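Local coordinates for protein GTPase HflX (Sulfolobus solfataricus P2, PDB 2QTF) that hydrolyses GTP with magnesium as cofactor and associates with the 50S ribosomal subunit, perhaps acting in protein synthesis or ribosome biogenesis, at residues D46-I51 / S58-F63. Numbering follows the deposited sequence.
Sequences DKLQQI and STLIIF. With ACT (acetate ion), chain I.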
ATOM      1  N   ASP A  46      25.199 -16.974  -8.724  1.00 25.15           N
ATOM      2  CA  ASP A  46      25.959 -15.898  -9.333  1.00 25.94           C
ATOM      3  C   ASP A  46      25.172 -14.546  -9.282  1.00 25.94           C
ATOM      4  O   ASP A  46      25.767 -13.506  -9.029  1.00 23.15           O
ATOM      5  CB  ASP A  46      26.317 -16.183 -10.795  1.00 27.49           C
ATOM      6  CG  ASP A  46      25.132 -16.608 -11.664  1.00 31.79           C
ATOM      7  OD1 ASP A  46      23.923 -16.549 -11.337  1.00 33.80           O
ATOM      8  OD2 ASP A  46      25.412 -17.020 -12.810  1.00 38.79           O
ATOM      9  N   LYS A  47      23.869 -14.574  -9.534  1.00 23.72           N
ATOM     10  CA  LYS A  47      23.088 -13.345  -9.344  1.00 26.43           C
ATOM     11  C   LYS A  47      23.175 -12.825  -7.885  1.00 24.26           C
ATOM     12  O   LYS A  47      23.283 -11.614  -7.592  1.00 24.89           O
ATOM     13  CB  LYS A  47      21.626 -13.615  -9.836  1.00 26.05           C
ATOM     14  CG  LYS A  47      20.831 -12.368  -9.874  1.00 32.24           C
ATOM     15  CD  LYS A  47      21.452 -11.215 -10.649  1.00 33.08           C
ATOM     16  CE  LYS A  47      21.412 -11.398 -12.175  1.00 34.96           C
ATOM     17  NZ  LYS A  47      21.829 -10.073 -12.941  1.00 34.28           N
ATOM     18  N   LEU A  48      23.112 -13.742  -6.952  1.00 23.18           N
ATOM     19  CA  LEU A  48      23.239 -13.351  -5.535  1.00 23.93           C
ATOM     20  C   LEU A  48      24.586 -12.661  -5.261  1.00 23.51           C
ATOM     21  O   LEU A  48      24.675 -11.696  -4.485  1.00 20.66           O
ATOM     22  CB  LEU A  48      23.074 -14.600  -4.665  1.00 23.90           C
ATOM     23  CG  LEU A  48      22.996 -14.388  -3.121  1.00 25.44           C
ATOM     24  CD1 LEU A  48      21.846 -13.263  -2.930  1.00 29.07           C
ATOM     25  CD2 LEU A  48      22.506 -15.708  -2.546  1.00 29.33           C
ATOM     26  N   GLN A  49      25.649 -13.162  -5.900  1.00 23.64           N
ATOM     27  CA  GLN A  49      26.997 -12.564  -5.725  1.00 24.90           C
ATOM     28  C   GLN A  49      27.031 -11.211  -6.352  1.00 21.24           C
ATOM     29  O   GLN A  49      27.635 -10.273  -5.798  1.00 23.31           O
ATOM     30  CB  GLN A  49      28.185 -13.407  -6.309  1.00 24.59           C
ATOM     31  CG  GLN A  49      28.279 -14.808  -5.705  1.00 25.23           C
ATOM     32  CD  GLN A  49      28.275 -14.821  -4.218  1.00 28.20           C
ATOM     33  OE1 GLN A  49      29.030 -14.096  -3.577  1.00 31.91           O
ATOM     34  NE2 GLN A  49      27.400 -15.630  -3.623  1.00 29.72           N
ATOM     35  N   GLN A  50      26.375 -11.040  -7.461  1.00 21.50           N
ATOM     36  CA  GLN A  50      26.379  -9.727  -8.066  1.00 23.45           C
ATOM     37  C   GLN A  50      25.695  -8.715  -7.160  1.00 23.86           C
ATOM     38  O   GLN A  50      26.169  -7.584  -6.941  1.00 23.89           O
ATOM     39  CB  GLN A  50      25.550  -9.723  -9.385  1.00 23.53           C
ATOM     40  CG  GLN A  50      26.300 -10.085 -10.582  1.00 34.10           C
ATOM     41  CD  GLN A  50      25.409 -10.558 -11.694  1.00 45.14           C
ATOM     42  OE1 GLN A  50      24.375  -9.968 -11.945  1.00 46.80           O
ATOM     43  NE2 GLN A  50      25.802 -11.671 -12.355  1.00 53.60           N
ATOM     44  N   ILE A  51      24.516  -9.085  -6.697  1.00 23.65           N
ATOM     45  CA  ILE A  51      23.731  -8.176  -5.747  1.00 22.52           C
ATOM     46  C   ILE A  51      24.445  -7.955  -4.463  1.00 24.18           C
ATOM     47  O   ILE A  51      24.540  -6.790  -4.021  1.00 25.80           O
ATOM     48  CB  ILE A  51      22.371  -8.809  -5.475  1.00 23.00           C
ATOM     49  CG1 ILE A  51      21.593  -8.787  -6.808  1.00 25.35           C
ATOM     50  CG2 ILE A  51      21.603  -8.103  -4.227  1.00 21.79           C
ATOM     51  CD1 ILE A  51      20.433  -9.824  -6.856  1.00 28.35           C
ATOM     52  N   SER A  58      20.573  -1.682  -2.522  1.00 27.18           N
ATOM     53  CA  SER A  58      20.537  -1.805  -1.094  1.00 26.92           C
ATOM     54  C   SER A  58      19.764  -3.017  -0.655  1.00 25.67           C
ATOM     55  O   SER A  58      20.009  -3.513   0.428  1.00 24.62           O
ATOM     56  CB  SER A  58      19.994  -0.549  -0.413  1.00 29.39           C
ATOM     57  OG  SER A  58      18.655  -0.332  -0.784  1.00 31.13           O
ATOM     58  N   THR A  59      18.892  -3.547  -1.507  1.00 24.42           N
ATOM     59  CA  THR A  59      17.927  -4.536  -1.015  1.00 24.04           C
ATOM     60  C   THR A  59      17.516  -5.532  -2.093  1.00 21.79           C
ATOM     61  O   THR A  59      17.258  -5.158  -3.238  1.00 22.40           O
ATOM     62  CB  THR A  59      16.604  -3.809  -0.471  1.00 25.01           C
ATOM     63  OG1 THR A  59      16.990  -2.858   0.545  1.00 27.29           O
ATOM     64  CG2 THR A  59      15.492  -4.802   0.032  1.00 23.30           C
ATOM     65  N   LEU A  60      17.419  -6.796  -1.681  1.00 20.76           N
ATOM     66  CA  LEU A  60      16.872  -7.837  -2.583  1.00 21.63           C
ATOM     67  C   LEU A  60      15.395  -8.076  -2.247  1.00 20.87           C
ATOM     68  O   LEU A  60      15.074  -8.263  -1.113  1.00 21.24           O
ATOM     69  CB  LEU A  60      17.640  -9.137  -2.366  1.00 21.32           C
ATOM     70  CG  LEU A  60      17.144 -10.383  -3.076  1.00 22.17           C
ATOM     71  CD1 LEU A  60      17.019 -10.144  -4.585  1.00 27.69           C
ATOM     72  CD2 LEU A  60      18.111 -11.601  -2.710  1.00 24.19           C
ATOM     73  N   ILE A  61      14.507  -8.004  -3.239  1.00 22.26           N
ATOM     74  CA  ILE A  61      13.114  -8.268  -2.971  1.00 22.58           C
ATOM     75  C   ILE A  61      12.638  -9.415  -3.862  1.00 21.31           C
ATOM     76  O   ILE A  61      12.801  -9.346  -5.076  1.00 21.20           O
ATOM     77  CB  ILE A  61      12.219  -6.970  -3.198  1.00 22.20           C
ATOM     78  CG1 ILE A  61      12.727  -5.845  -2.259  1.00 21.24           C
ATOM     79  CG2 ILE A  61      10.706  -7.288  -2.903  1.00 21.96           C
ATOM     80  CD1 ILE A  61      12.072  -4.472  -2.569  1.00 22.81           C
ATOM     81  N   ILE A  62      12.082 -10.446  -3.239  1.00 20.01           N
ATOM     82  CA  ILE A  62      11.586 -11.609  -3.981  1.00 22.05           C
ATOM     83  C   ILE A  62      10.077 -11.662  -3.809  1.00 22.72           C
ATOM     84  O   ILE A  62       9.561 -11.760  -2.706  1.00 22.48           O
ATOM     85  CB  ILE A  62      12.321 -12.874  -3.526  1.00 23.26           C
ATOM     86  CG1 ILE A  62      13.864 -12.771  -3.914  1.00 22.59           C
ATOM     87  CG2 ILE A  62      11.660 -14.086  -4.193  1.00 24.53           C
ATOM     88  CD1 ILE A  62      14.709 -13.747  -3.109  1.00 23.85           C
ATOM     89  N   PHE A  63       9.345 -11.510  -4.901  1.00 23.32           N
ATOM     90  CA  PHE A  63       7.920 -11.501  -4.768  1.00 22.63           C
ATOM     91  C   PHE A  63       7.352 -12.911  -4.717  1.00 24.44           C
ATOM     92  O   PHE A  63       6.683 -13.293  -5.641  1.00 25.83           O
ATOM     93  CB  PHE A  63       7.278 -10.626  -5.865  1.00 23.08           C
ATOM     94  CG  PHE A  63       5.907 -10.110  -5.486  1.00 24.64           C
ATOM     95  CD1 PHE A  63       5.741  -9.136  -4.486  1.00 26.72           C
ATOM     96  CD2 PHE A  63       4.760 -10.659  -6.085  1.00 24.87           C
ATOM     97  CE1 PHE A  63       4.422  -8.690  -4.150  1.00 24.83           C
ATOM     98  CE2 PHE A  63       3.463 -10.211  -5.783  1.00 27.70           C
ATOM     99  CZ  PHE A  63       3.283  -9.233  -4.829  1.00 23.31           C
TER
HETATM  100  C   ACT I 602      24.205 -12.416 -15.136  1.00 28.29           C
HETATM  101  O   ACT I 602      23.989 -13.170 -15.971  1.00 25.85           O
HETATM  102  OXT ACT I 602      24.349 -12.838 -13.775  1.00 35.23           O
HETATM  103  CH3 ACT I 602      24.237 -11.207 -15.945  1.00 22.51           C
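Leu60 meets Leu48 and Ile51, one helical turn of 45-52 resting by its apolar side on strand 59-62. Just before the strand, Ser58 has a side chain short enough for its OG to bond the carbonyl of Thr3 on the neighbouring strand, while Thr59 turns its side chain away from the helix. Leu60 points toward the helix, and its fork gives each methyl its own partner: CD2 lies 4.1 Å from Leu48 CD1, and CD1 lies 4.1 Å from Ile51 CD1. Both helix side chains cross the leucine at about a right angle. With CG anti to the backbone N (chi1 -173°), Leu48 swings a methyl toward the strand, whereas Ile51 already points there and reaches out with its CD1. Branched aliphatic side chains suit this buried junction, where methyl groups make the contact between the two segments. Next to Leu48, the long chain of Lys47, bent at chi2 and chi3, brings NZ to Gln50 OE1 (2.7 Å), in the carbonyl plane, and to Tyr31 OH; an alanine here would probably leave both oxygens without this partner and the Gln50 amide freer to turn. Helix 45-52 belongs to the beta-alpha-beta crossover from strand 25-31 to strand 59-62, which passes strand 2-7, and it lies beside helix 68-78, whose Ile74 touches Leu60 and whose Leu78 touches Leu48.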